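Local coordinates for protein NAD nucleotidase (Haemophilus influenzae, PDB 3ZTV) that degrades NAD to adenosine and nicotinamide riboside, acting as a zinc-dependent periplasmic pyrophosphatase and 5'-nucleotidase, at residues Y143-F146 against E151-A154; D178-A183 against S206-E211; I185-L190 against N217-I222; K197-S202 against V276-E281. One frame throughout, in Å; residues are numbered along the deposited sequence.

Contact 1: Y143-F146 against E151-A154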
loop_
_atom_site.group_PDB
_atom_site.type_symbol
_atom_site.label_atom_id
_atom_site.label_comp_id
_atom_site.label_asym_id
_atom_site.label_seq_id
_atom_site.Cartn_x
_atom_site.Cartn_y
_atom_site.Cartn_z
ATOM N N TYR A 143 -11.642 -0.472 15.706
ATOM C CA TYR A 143 -11.519 0.679 16.604
ATOM C C TYR A 143 -12.646 0.642 17.622
ATOM O O TYR A 143 -13.576 -0.161 17.509
ATOM C CB TYR A 143 -11.557 2.011 15.833
ATOM C CG TYR A 143 -12.935 2.377 15.307
ATOM C CD1 TYR A 143 -13.443 1.793 14.138
ATOM C CD2 TYR A 143 -13.747 3.285 15.982
ATOM C CE1 TYR A 143 -14.704 2.123 13.655
ATOM C CE2 TYR A 143 -15.020 3.606 15.510
ATOM C CZ TYR A 143 -15.486 3.025 14.341
ATOM O OH TYR A 143 -16.744 3.335 13.854
ATOM N N ASP A 144 -12.545 1.504 18.630
ATOM C CA ASP A 144 -13.648 1.753 19.553
ATOM C C ASP A 144 -13.684 3.250 19.875
ATOM O O ASP A 144 -12.677 3.953 19.734
ATOM C CB ASP A 144 -13.531 0.910 20.835
ATOM C CG ASP A 144 -14.834 0.866 21.625
ATOM O OD1 ASP A 144 -15.910 0.844 20.996
ATOM O OD2 ASP A 144 -14.795 0.849 22.876
ATOM N N ILE A 145 -14.857 3.743 20.266
ATOM C CA ILE A 145 -15.012 5.125 20.708
ATOM C C ILE A 145 -15.526 5.135 22.135
ATOM O O ILE A 145 -16.517 4.471 22.442
ATOM C CB ILE A 145 -16.018 5.891 19.822
ATOM C CG1 ILE A 145 -15.464 6.063 18.406
ATOM C CG2 ILE A 145 -16.343 7.253 20.430
ATOM C CD1 ILE A 145 -16.529 6.449 17.368
ATOM N N PHE A 146 -14.847 5.859 23.014
ATOM C CA PHE A 146 -15.339 6.012 24.377
ATOM C C PHE A 146 -15.524 7.491 24.693
ATOM O O PHE A 146 -15.000 8.355 23.990
ATOM C CB PHE A 146 -14.427 5.310 25.393
ATOM C CG PHE A 146 -13.010 5.812 25.399
ATOM C CD1 PHE A 146 -12.062 5.275 24.547
ATOM C CD2 PHE A 146 -12.623 6.816 26.274
ATOM C CE1 PHE A 146 -10.755 5.738 24.553
ATOM C CE2 PHE A 146 -11.319 7.276 26.289
ATOM C CZ PHE A 146 -10.388 6.736 25.427
ATOM N N GLU A 151 -16.902 14.118 25.872
ATOM C CA GLU A 151 -16.098 14.145 24.652
ATOM C C GLU A 151 -15.821 12.750 24.115
ATOM O O GLU A 151 -15.564 11.830 24.880
ATOM C CB GLU A 151 -14.768 14.848 24.915
ATOM C CG GLU A 151 -14.888 16.340 25.096
ATOM C CD GLU A 151 -15.292 17.043 23.820
ATOM O OE1 GLU A 151 -14.731 16.717 22.750
ATOM O OE2 GLU A 151 -16.172 17.927 23.885
ATOM N N LYS A 152 -15.850 12.605 22.794
ATOM C CA LYS A 152 -15.523 11.327 22.173
ATOM C C LYS A 152 -14.027 11.181 21.906
ATOM O O LYS A 152 -13.384 12.094 21.390
ATOM C CB LYS A 152 -16.331 11.129 20.888
ATOM C CG LYS A 152 -17.828 11.005 21.142
ATOM C CD LYS A 152 -18.587 10.562 19.907
ATOM C CE LYS A 152 -18.718 11.685 18.901
ATOM N NZ LYS A 152 -19.715 11.340 17.848
ATOM N N ILE A 153 -13.484 10.030 22.276
ATOM C CA ILE A 153 -12.102 9.695 21.975
ATOM C C ILE A 153 -12.088 8.353 21.254
ATOM O O ILE A 153 -12.723 7.397 21.700
ATOM C CB ILE A 153 -11.245 9.623 23.257
ATOM C CG1 ILE A 153 -11.320 10.951 24.024
ATOM C CG2 ILE A 153 -9.805 9.267 22.925
ATOM C CD1 ILE A 153 -10.482 11.000 25.293
ATOM N N ALA A 154 -11.395 8.291 20.124
ATOM C CA ALA A 154 -11.289 7.045 19.377
ATOM C C ALA A 154 -9.966 6.353 19.660
ATOM O O ALA A 154 -8.928 7.007 19.826
ATOM C CB ALA A 154 -11.431 7.316 17.886
#
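F146 and I153 sit across from each other as an antiparallel hydrogen-bonded pair and account for nearly half of the buried surface. Their backbones are tied twice: F146 N gives to I153 O at 2.9 Å, and I153 N returns to F146 O at 2.8 Å, both bonds nearly straight. The F146 side chain then folds over its partner. With CG set between the backbone N and the carbonyl carbon (chi1 59°), the ring swings across to the neighbouring strand and lays one face on I153, whose CB stands 4.0 Å from the ring centroid in a CH-pi contact. At the far end of the ring, CZ meets I153 CG2 at 3.6 Å, while I153 O lies over the ring nearer its root, 3.6 Å from F146 CD1. L13 of strand 11-18 packs against both side chains. On the other sheet face I145 forms a non-hydrogen-bonded pair with A154; its CG2 rests on K152 CB at 3.9 Å. A CA-H...O contact from I145 CA to I153 O (3.4 Å) adds to the amide bonds. The hairpin 143-148/151-159 is thus fixed in register by polar backbone bonds, with apolar packing on each face adding cohesion.

Contact 2: D178-A183 against S206-E211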
loop_
_atom_site.group_PDB
_atom_site.type_symbol
_atom_site.label_atom_id
_atom_site.label_comp_id
_atom_site.label_asym_id
_atom_site.label_seq_id
_atom_site.Cartn_x
_atom_site.Cartn_y
_atom_site.Cartn_z
ATOM N N ASP A 178 -1.430 -2.346 4.852
ATOM C CA ASP A 178 -0.340 -1.440 5.175
ATOM C C ASP A 178 -0.595 -0.610 6.425
ATOM O O ASP A 178 -1.676 -0.032 6.594
ATOM C CB ASP A 178 -0.077 -0.511 3.990
ATOM C CG ASP A 178 1.090 0.409 4.233
ATOM O OD1 ASP A 178 2.239 -0.078 4.257
ATOM O OD2 ASP A 178 0.858 1.625 4.390
ATOM N N GLU A 179 0.412 -0.548 7.291
ATOM C CA GLU A 179 0.309 0.180 8.556
ATOM C C GLU A 179 0.013 1.674 8.373
ATOM O O GLU A 179 -0.910 2.203 8.989
ATOM C CB GLU A 179 1.594 0.020 9.390
ATOM C CG GLU A 179 1.965 -1.429 9.793
ATOM C CD GLU A 179 2.943 -2.109 8.832
ATOM O OE1 GLU A 179 2.980 -1.729 7.627
ATOM O OE2 GLU A 179 3.678 -3.030 9.286
ATOM N N ILE A 180 0.817 2.358 7.555
ATOM C CA ILE A 180 0.629 3.796 7.333
ATOM C C ILE A 180 -0.721 4.094 6.681
ATOM O O ILE A 180 -1.467 4.960 7.156
ATOM C CB ILE A 180 1.785 4.389 6.490
ATOM C CG1 ILE A 180 3.078 4.372 7.314
ATOM C CG2 ILE A 180 1.445 5.799 5.995
ATOM C CD1 ILE A 180 4.326 4.729 6.537
ATOM N N ALA A 181 -1.054 3.389 5.604
ATOM C CA ALA A 181 -2.329 3.649 4.944
ATOM C C ALA A 181 -3.503 3.402 5.879
ATOM O O ALA A 181 -4.441 4.191 5.952
ATOM C CB ALA A 181 -2.478 2.826 3.670
ATOM N N THR A 182 -3.470 2.296 6.606
ATOM C CA THR A 182 -4.579 1.998 7.503
ATOM C C THR A 182 -4.734 3.076 8.572
ATOM O O THR A 182 -5.849 3.513 8.872
ATOM C CB THR A 182 -4.451 0.597 8.161
ATOM O OG1 THR A 182 -4.430 -0.413 7.139
ATOM C CG2 THR A 182 -5.606 0.355 9.138
ATOM N N ALA A 183 -3.619 3.469 9.180
ATOM C CA ALA A 183 -3.661 4.520 10.194
ATOM C C ALA A 183 -4.292 5.804 9.655
ATOM O O ALA A 183 -5.168 6.384 10.294
ATOM C CB ALA A 183 -2.267 4.788 10.768
ATOM N N SER A 206 8.532 0.613 17.179
ATOM C CA SER A 206 8.905 2.022 17.297
ATOM C C SER A 206 9.231 2.676 15.955
ATOM O O SER A 206 8.793 3.797 15.697
ATOM C CB SER A 206 10.065 2.196 18.282
ATOM O OG SER A 206 9.620 2.065 19.619
ATOM N N GLU A 207 9.968 1.990 15.089
ATOM C CA GLU A 207 10.410 2.621 13.852
ATOM C C GLU A 207 9.211 3.017 13.000
ATOM O O GLU A 207 9.115 4.156 12.534
ATOM C CB GLU A 207 11.351 1.700 13.068
ATOM C CG GLU A 207 11.873 2.310 11.768
ATOM C CD GLU A 207 12.774 1.365 10.990
ATOM O OE1 GLU A 207 12.369 0.206 10.746
ATOM O OE2 GLU A 207 13.891 1.790 10.620
ATOM N N LYS A 208 8.284 2.083 12.804
ATOM C CA LYS A 208 7.112 2.342 11.975
ATOM C C LYS A 208 6.175 3.344 12.646
ATOM O O LYS A 208 5.607 4.204 11.975
ATOM C CB LYS A 208 6.386 1.034 11.637
ATOM C CG LYS A 208 5.104 1.224 10.833
ATOM C CD LYS A 208 5.338 1.800 9.435
ATOM C CE LYS A 208 6.187 0.887 8.584
ATOM N NZ LYS A 208 6.257 1.382 7.177
ATOM N N ASN A 209 6.025 3.266 13.964
ATOM C CA ASN A 209 5.180 4.220 14.684
ATOM C C ASN A 209 5.729 5.659 14.643
ATOM O O ASN A 209 4.953 6.623 14.585
ATOM C CB ASN A 209 4.931 3.776 16.131
ATOM C CG ASN A 209 3.990 2.594 16.223
ATOM O OD1 ASN A 209 3.296 2.261 15.249
ATOM N ND2 ASN A 209 3.935 1.977 17.400
ATOM N N ILE A 210 7.054 5.803 14.683
ATOM C CA ILE A 210 7.693 7.109 14.505
ATOM C C ILE A 210 7.438 7.637 13.087
ATOM O O ILE A 210 7.175 8.834 12.896
ATOM C CB ILE A 210 9.199 7.009 14.839
ATOM C CG1 ILE A 210 9.364 6.822 16.348
ATOM C CG2 ILE A 210 9.945 8.255 14.366
ATOM C CD1 ILE A 210 10.754 6.360 16.779
ATOM N N GLU A 211 7.506 6.761 12.091
ATOM C CA GLU A 211 7.151 7.145 10.733
ATOM C C GLU A 211 5.689 7.604 10.637
ATOM O O GLU A 211 5.387 8.626 10.004
ATOM C CB GLU A 211 7.418 5.987 9.764
ATOM C CG GLU A 211 7.335 6.355 8.293
ATOM C CD GLU A 211 7.560 5.170 7.369
ATOM O OE1 GLU A 211 7.556 4.016 7.847
ATOM O OE2 GLU A 211 7.733 5.398 6.153
HETATM O O HOH W 1 3.512 0.942 6.458
#
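E179 and I180, in the first turn of helix 179-191, lean on K208 and E211 of helix 206-215. The turn starts at D178, its N-cap: OD2 accepts from A181 N at 2.9 Å, while OD1 accepts a hydrogen bond from a water. That water is the hub of the contact. It also donates to E179 OE1, and it accepts from I180 N and from K208 NZ, the latter at 2.9 Å. E179 puts its CB beside K208 CG at 4.0 Å, and its chain bends at chi2 to carry the carboxylate on to V161 N. Its side chain lies about 11 Å from a bound zinc ion. Both helices lie on one face of the six-stranded sheet of the calcineurin-like domain, in successive crossovers that share strand 198-203. I180 comes next, crossing K208 and E211 at about a right angle, its CD1 pressed on E211 CD at 3.4 Å. Beside that methyl, K208 NZ makes a salt bridge with E211 OE1 at 3.0 Å; E211 OE2 has a second cation in K215. T182 OG1 donates back to D178 O at 2.8 Å, from the other face of the carbonyl plane than T182 N.

Contact 3: I185-L190 against N217-I222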
loop_
_atom_site.group_PDB
_atom_site.type_symbol
_atom_site.label_atom_id
_atom_site.label_comp_id
_atom_site.label_asym_id
_atom_site.label_seq_id
_atom_site.Cartn_x
_atom_site.Cartn_y
_atom_site.Cartn_z
ATOM N N ILE A 185 -6.243 6.277 6.874
ATOM C CA ILE A 185 -7.610 6.116 6.409
ATOM C C ILE A 185 -8.547 5.993 7.613
ATOM O O ILE A 185 -9.623 6.601 7.637
ATOM C CB ILE A 185 -7.736 4.914 5.455
ATOM C CG1 ILE A 185 -6.907 5.139 4.181
ATOM C CG2 ILE A 185 -9.204 4.630 5.118
ATOM C CD1 ILE A 185 -7.167 6.485 3.485
ATOM N N MET A 186 -8.130 5.234 8.632
ATOM C CA MET A 186 -8.956 5.109 9.836
ATOM C C MET A 186 -9.159 6.461 10.518
ATOM O O MET A 186 -10.282 6.817 10.882
ATOM C CB MET A 186 -8.331 4.133 10.839
ATOM C CG MET A 186 -8.411 2.666 10.413
ATOM S SD MET A 186 -10.105 2.005 10.263
ATOM C CE MET A 186 -10.697 2.242 11.936
ATOM N N ALA A 187 -8.079 7.213 10.705
ATOM C CA ALA A 187 -8.172 8.489 11.395
ATOM C C ALA A 187 -8.996 9.483 10.569
ATOM O O ALA A 187 -9.791 10.238 11.125
ATOM C CB ALA A 187 -6.784 9.042 11.704
ATOM N N ASN A 188 -8.831 9.451 9.246
ATOM C CA ASN A 188 -9.542 10.394 8.379
ATOM C C ASN A 188 -11.042 10.179 8.429
ATOM O O ASN A 188 -11.821 11.140 8.442
ATOM C CB ASN A 188 -9.030 10.310 6.939
ATOM C CG ASN A 188 -9.599 11.416 6.058
ATOM O OD1 ASN A 188 -9.394 12.602 6.331
ATOM N ND2 ASN A 188 -10.305 11.031 4.983
ATOM N N ALA A 189 -11.450 8.916 8.470
ATOM C CA ALA A 189 -12.867 8.576 8.529
ATOM C C ALA A 189 -13.524 8.999 9.836
ATOM O O ALA A 189 -14.709 9.337 9.866
ATOM C CB ALA A 189 -13.064 7.086 8.299
ATOM N N LEU A 190 -12.756 8.974 10.920
ATOM C CA LEU A 190 -13.299 9.323 12.229
ATOM C C LEU A 190 -13.584 10.821 12.389
ATOM O O LEU A 190 -14.404 11.212 13.219
ATOM C CB LEU A 190 -12.367 8.831 13.338
ATOM C CG LEU A 190 -12.364 7.313 13.518
ATOM C CD1 LEU A 190 -11.117 6.849 14.251
ATOM C CD2 LEU A 190 -13.624 6.838 14.236
ATOM N N ASN A 217 -1.703 12.366 9.613
ATOM C CA ASN A 217 -2.412 13.381 10.390
ATOM C C ASN A 217 -3.502 12.817 11.304
ATOM O O ASN A 217 -3.989 11.695 11.112
ATOM C CB ASN A 217 -3.039 14.438 9.460
ATOM C CG ASN A 217 -2.008 15.187 8.644
ATOM O OD1 ASN A 217 -2.146 15.345 7.420
ATOM N ND2 ASN A 217 -0.965 15.641 9.309
ATOM N N ASP A 218 -3.874 13.608 12.307
ATOM C CA ASP A 218 -5.067 13.388 13.118
ATOM C C ASP A 218 -4.924 12.324 14.214
ATOM O O ASP A 218 -5.904 11.981 14.877
ATOM C CB ASP A 218 -6.284 13.117 12.222
ATOM C CG ASP A 218 -6.527 14.233 11.222
ATOM O OD1 ASP A 218 -6.541 15.413 11.631
ATOM O OD2 ASP A 218 -6.674 13.917 10.029
ATOM N N ILE A 219 -3.703 11.835 14.412
ATOM C CA ILE A 219 -3.437 10.867 15.491
ATOM C C ILE A 219 -2.577 11.530 16.572
ATOM O O ILE A 219 -1.511 12.074 16.278
ATOM C CB ILE A 219 -2.763 9.582 14.950
ATOM C CG1 ILE A 219 -3.665 8.910 13.904
ATOM C CG2 ILE A 219 -2.393 8.623 16.092
ATOM C CD1 ILE A 219 -3.050 7.657 13.290
ATOM N N ASP A 220 -3.062 11.493 17.808
ATOM C CA ASP A 220 -2.454 12.244 18.909
ATOM C C ASP A 220 -1.411 11.494 19.733
ATOM O O ASP A 220 -0.394 12.077 20.126
ATOM C CB ASP A 220 -3.561 12.760 19.824
ATOM C CG ASP A 220 -4.518 13.685 19.086
ATOM O OD1 ASP A 220 -4.067 14.732 18.587
ATOM O OD2 ASP A 220 -5.728 13.394 18.966
ATOM N N VAL A 221 -1.669 10.216 20.004
ATOM C CA VAL A 221 -0.775 9.396 20.835
ATOM C C VAL A 221 -0.655 8.013 20.200
ATOM O O VAL A 221 -1.671 7.415 19.806
ATOM C CB VAL A 221 -1.288 9.255 22.302
ATOM C CG1 VAL A 221 -0.299 8.472 23.168
ATOM C CG2 VAL A 221 -1.521 10.632 22.921
ATOM N N ILE A 222 0.574 7.518 20.088
ATOM C CA ILE A 222 0.799 6.165 19.573
ATOM C C ILE A 222 1.478 5.300 20.637
ATOM O O ILE A 222 2.681 5.431 20.915
ATOM C CB ILE A 222 1.627 6.165 18.270
ATOM C CG1 ILE A 222 1.048 7.157 17.245
ATOM C CG2 ILE A 222 1.722 4.749 17.708
ATOM C CD1 ILE A 222 1.861 7.297 15.972
HETATM O O HOH W 2 -6.836 13.039 7.786
#
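A187 aims its methyl at the loop that leads from helix 206-215 into strand 221-224, and three consecutive residues there receive it. I219 and N217 O lie about equally ahead of the methyl, on different sides of its line. The CG1 methylene of I219 stands 3.8 Å from A187 CB; it is turned that way by a first torsion (chi1 -59°) that sets it anti to the carbonyl carbon. N217 O meets A187 CB at 3.9 Å. D218 approaches differently. Its CB comes alongside the methyl of A187 at 4.1 Å, roughly at right angles to the line from A187 CB to I219 CG1, and the D218 side chain also touches K191 of the same helix. D218 has a left-handed backbone conformation (phi 79°), and here the two backbones come closest, its CA 6.1 Å from that of A187. On other sides of the helix, I185 and M186 meet M186 and I185 of the second subunit. A187, which also touches I198, thus packs its helix against strand 198-203 and the loop into strand 221-224, the close fit of successive beta-alpha-beta crossovers in this calcineurin-like alpha/beta fold.

Contact 4: K197-S202 against V276-E281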
loop_
_atom_site.group_PDB
_atom_site.type_symbol
_atom_site.label_atom_id
_atom_site.label_comp_id
_atom_site.label_asym_id
_atom_site.label_seq_id
_atom_site.Cartn_x
_atom_site.Cartn_y
_atom_site.Cartn_z
ATOM N N LYS A 197 -9.765 13.607 18.912
ATOM C CA LYS A 197 -8.846 13.001 19.863
ATOM C C LYS A 197 -8.763 11.525 19.500
ATOM O O LYS A 197 -9.758 10.788 19.595
ATOM C CB LYS A 197 -9.366 13.190 21.283
ATOM C CG LYS A 197 -9.404 14.654 21.699
ATOM C CD LYS A 197 -10.062 14.827 23.060
ATOM C CE LYS A 197 -11.571 14.778 22.973
ATOM N NZ LYS A 197 -12.093 15.994 22.289
ATOM N N ILE A 198 -7.574 11.101 19.064
ATOM C CA ILE A 198 -7.385 9.755 18.521
ATOM C C ILE A 198 -6.102 9.127 19.060
ATOM O O ILE A 198 -5.013 9.727 18.988
ATOM C CB ILE A 198 -7.372 9.767 16.974
ATOM C CG1 ILE A 198 -8.689 10.357 16.448
ATOM C CG2 ILE A 198 -7.161 8.364 16.425
ATOM C CD1 ILE A 198 -8.828 10.379 14.922
ATOM N N ILE A 199 -6.258 7.919 19.606
ATOM C CA ILE A 199 -5.161 7.131 20.142
ATOM C C ILE A 199 -4.943 5.936 19.223
ATOM O O ILE A 199 -5.906 5.269 18.828
ATOM C CB ILE A 199 -5.517 6.561 21.533
ATOM C CG1 ILE A 199 -6.001 7.664 22.476
ATOM C CG2 ILE A 199 -4.338 5.768 22.122
ATOM C CD1 ILE A 199 -5.000 8.731 22.725
ATOM N N LEU A 200 -3.690 5.671 18.872
ATOM C CA LEU A 200 -3.350 4.495 18.078
ATOM C C LEU A 200 -2.583 3.519 18.983
ATOM O O LEU A 200 -1.537 3.863 19.546
ATOM C CB LEU A 200 -2.496 4.919 16.883
ATOM C CG LEU A 200 -2.069 3.827 15.906
ATOM C CD1 LEU A 200 -3.285 3.263 15.192
ATOM C CD2 LEU A 200 -1.062 4.370 14.905
ATOM N N LEU A 201 -3.134 2.321 19.144
ATOM C CA LEU A 201 -2.544 1.245 19.940
ATOM C C LEU A 201 -1.914 0.282 18.934
ATOM O O LEU A 201 -2.615 -0.513 18.287
ATOM C CB LEU A 201 -3.631 0.562 20.770
ATOM C CG LEU A 201 -3.190 -0.547 21.724
ATOM C CD1 LEU A 201 -2.133 -0.061 22.718
ATOM C CD2 LEU A 201 -4.380 -1.134 22.453
ATOM N N SER A 202 -0.605 0.406 18.748
ATOM C CA SER A 202 0.075 -0.159 17.584
ATOM C C SER A 202 1.273 -1.042 17.896
ATOM O O SER A 202 2.274 -0.595 18.454
ATOM C CB SER A 202 0.526 0.951 16.636
ATOM O OG SER A 202 1.370 0.420 15.625
ATOM N N VAL A 276 -2.304 13.089 29.792
ATOM C CA VAL A 276 -2.505 13.878 28.580
ATOM C C VAL A 276 -3.687 14.818 28.721
ATOM O O VAL A 276 -4.790 14.389 29.065
ATOM C CB VAL A 276 -2.766 12.979 27.356
ATOM C CG1 VAL A 276 -2.962 13.839 26.101
ATOM C CG2 VAL A 276 -1.631 11.978 27.164
ATOM N N LYS A 277 -3.462 16.101 28.446
ATOM C CA LYS A 277 -4.557 17.055 28.360
ATOM C C LYS A 277 -4.818 17.370 26.891
ATOM O O LYS A 277 -3.889 17.609 26.121
ATOM C CB LYS A 277 -4.251 18.335 29.138
ATOM C CG LYS A 277 -5.382 19.362 29.047
ATOM C CD LYS A 277 -5.154 20.573 29.937
ATOM C CE LYS A 277 -6.314 21.553 29.802
ATOM N NZ LYS A 277 -6.230 22.677 30.777
ATOM N N PHE A 278 -6.086 17.342 26.503
ATOM C CA PHE A 278 -6.481 17.699 25.145
ATOM C C PHE A 278 -7.185 19.050 25.151
ATOM O O PHE A 278 -8.082 19.283 25.963
ATOM C CB PHE A 278 -7.425 16.645 24.564
ATOM C CG PHE A 278 -6.792 15.292 24.337
ATOM C CD1 PHE A 278 -6.135 15.009 23.148
ATOM C CD2 PHE A 278 -6.890 14.295 25.293
ATOM C CE1 PHE A 278 -5.570 13.764 22.927
ATOM C CE2 PHE A 278 -6.321 13.046 25.076
ATOM C CZ PHE A 278 -5.661 12.784 23.883
ATOM N N SER A 279 -6.781 19.931 24.242
ATOM C CA SER A 279 -7.490 21.187 24.036
ATOM C C SER A 279 -8.858 20.894 23.417
ATOM O O SER A 279 -9.103 19.777 22.954
ATOM C CB SER A 279 -6.687 22.091 23.106
ATOM O OG SER A 279 -6.734 21.595 21.775
ATOM N N PRO A 280 -9.764 21.890 23.407
ATOM C CA PRO A 280 -11.066 21.639 22.772
ATOM C C PRO A 280 -10.920 21.157 21.324
ATOM O O PRO A 280 -11.719 20.329 20.862
ATOM C CB PRO A 280 -11.739 23.015 22.816
ATOM C CG PRO A 280 -11.140 23.668 24.040
ATOM C CD PRO A 280 -9.697 23.225 24.033
ATOM N N GLU A 281 -9.894 21.649 20.636
ATOM C CA GLU A 281 -9.631 21.285 19.246
ATOM C C GLU A 281 -8.902 19.940 19.113
ATOM O O GLU A 281 -8.605 19.500 18.002
ATOM C CB GLU A 281 -8.841 22.396 18.543
ATOM C CG GLU A 281 -9.549 23.753 18.485
ATOM C CD GLU A 281 -9.473 24.538 19.791
ATOM O OE1 GLU A 281 -8.564 24.282 20.614
ATOM O OE2 GLU A 281 -10.331 25.425 19.991
HETATM O O HOH W 3 -10.930 17.989 24.114
#
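The F278 ring is clasped on both faces. V276 CG1, two residues back on the same strand, stands 3.5 Å from the ring plane on one side, offset toward the rim; the aliphatic stem of K197 covers the other. There K197 CG makes a CH-pi contact, 4.0 Å from the centroid of the F278 ring, and the chain continues over the root of the ring so that K197 CD meets F278 CB at 3.5 Å. At the edge, near the ring plane, I199 CD1 approaches F278 CZ at a looser 4.3 Å. The two segments come from different sheets: 197-202 from the mixed six-stranded one with strand 198-203, and 276-281 from the seven-stranded one with strand 270-278. F278 therefore lies between the two packed sheets of the metallophosphoesterase sandwich, also touching D220 and A284. Past CD the lysine turns twice, at chi3 (-79°) and chi4 (-70°), and lifts its ammonium off the ring. NZ there donates to a water at 2.9 Å, which in turn donates to S279 O at 2.8 Å. K197 NZ also makes a salt bridge with E151. One side chain thus plays two parts: its aliphatic stem joins the hydrophobic packing, while its buried charge is met by a carboxylate and a water that tie it both to the neighbouring strand and to the loop just past strand 270-278.

How the contacts relate
Strand 198-203 joins the four contacts. It pairs with strand 151-159 of contact 1, where A154 O and I199 N lie 2.8 Å apart, and with strand 221-224 of contact 3, where V221 O and L200 N lie 2.8 Å apart. Contacts 1 and 3 also meet through Y143 CD1 and M186 CE, 3.5 Å apart. Contact 2 uses the start of the helix whose later turns serve contact 3, and reaches contact 4 through N209 OD1 and S202 OG at 2.7 Å. Contact 4 alone has a segment on the other sheet, although contact 1 packs on it through L13. Contact 2 lies nearest the zinc site; its centre is about 20 Å from that of contact 1, which, like contacts 3 and 4, lies away from the annotated sites.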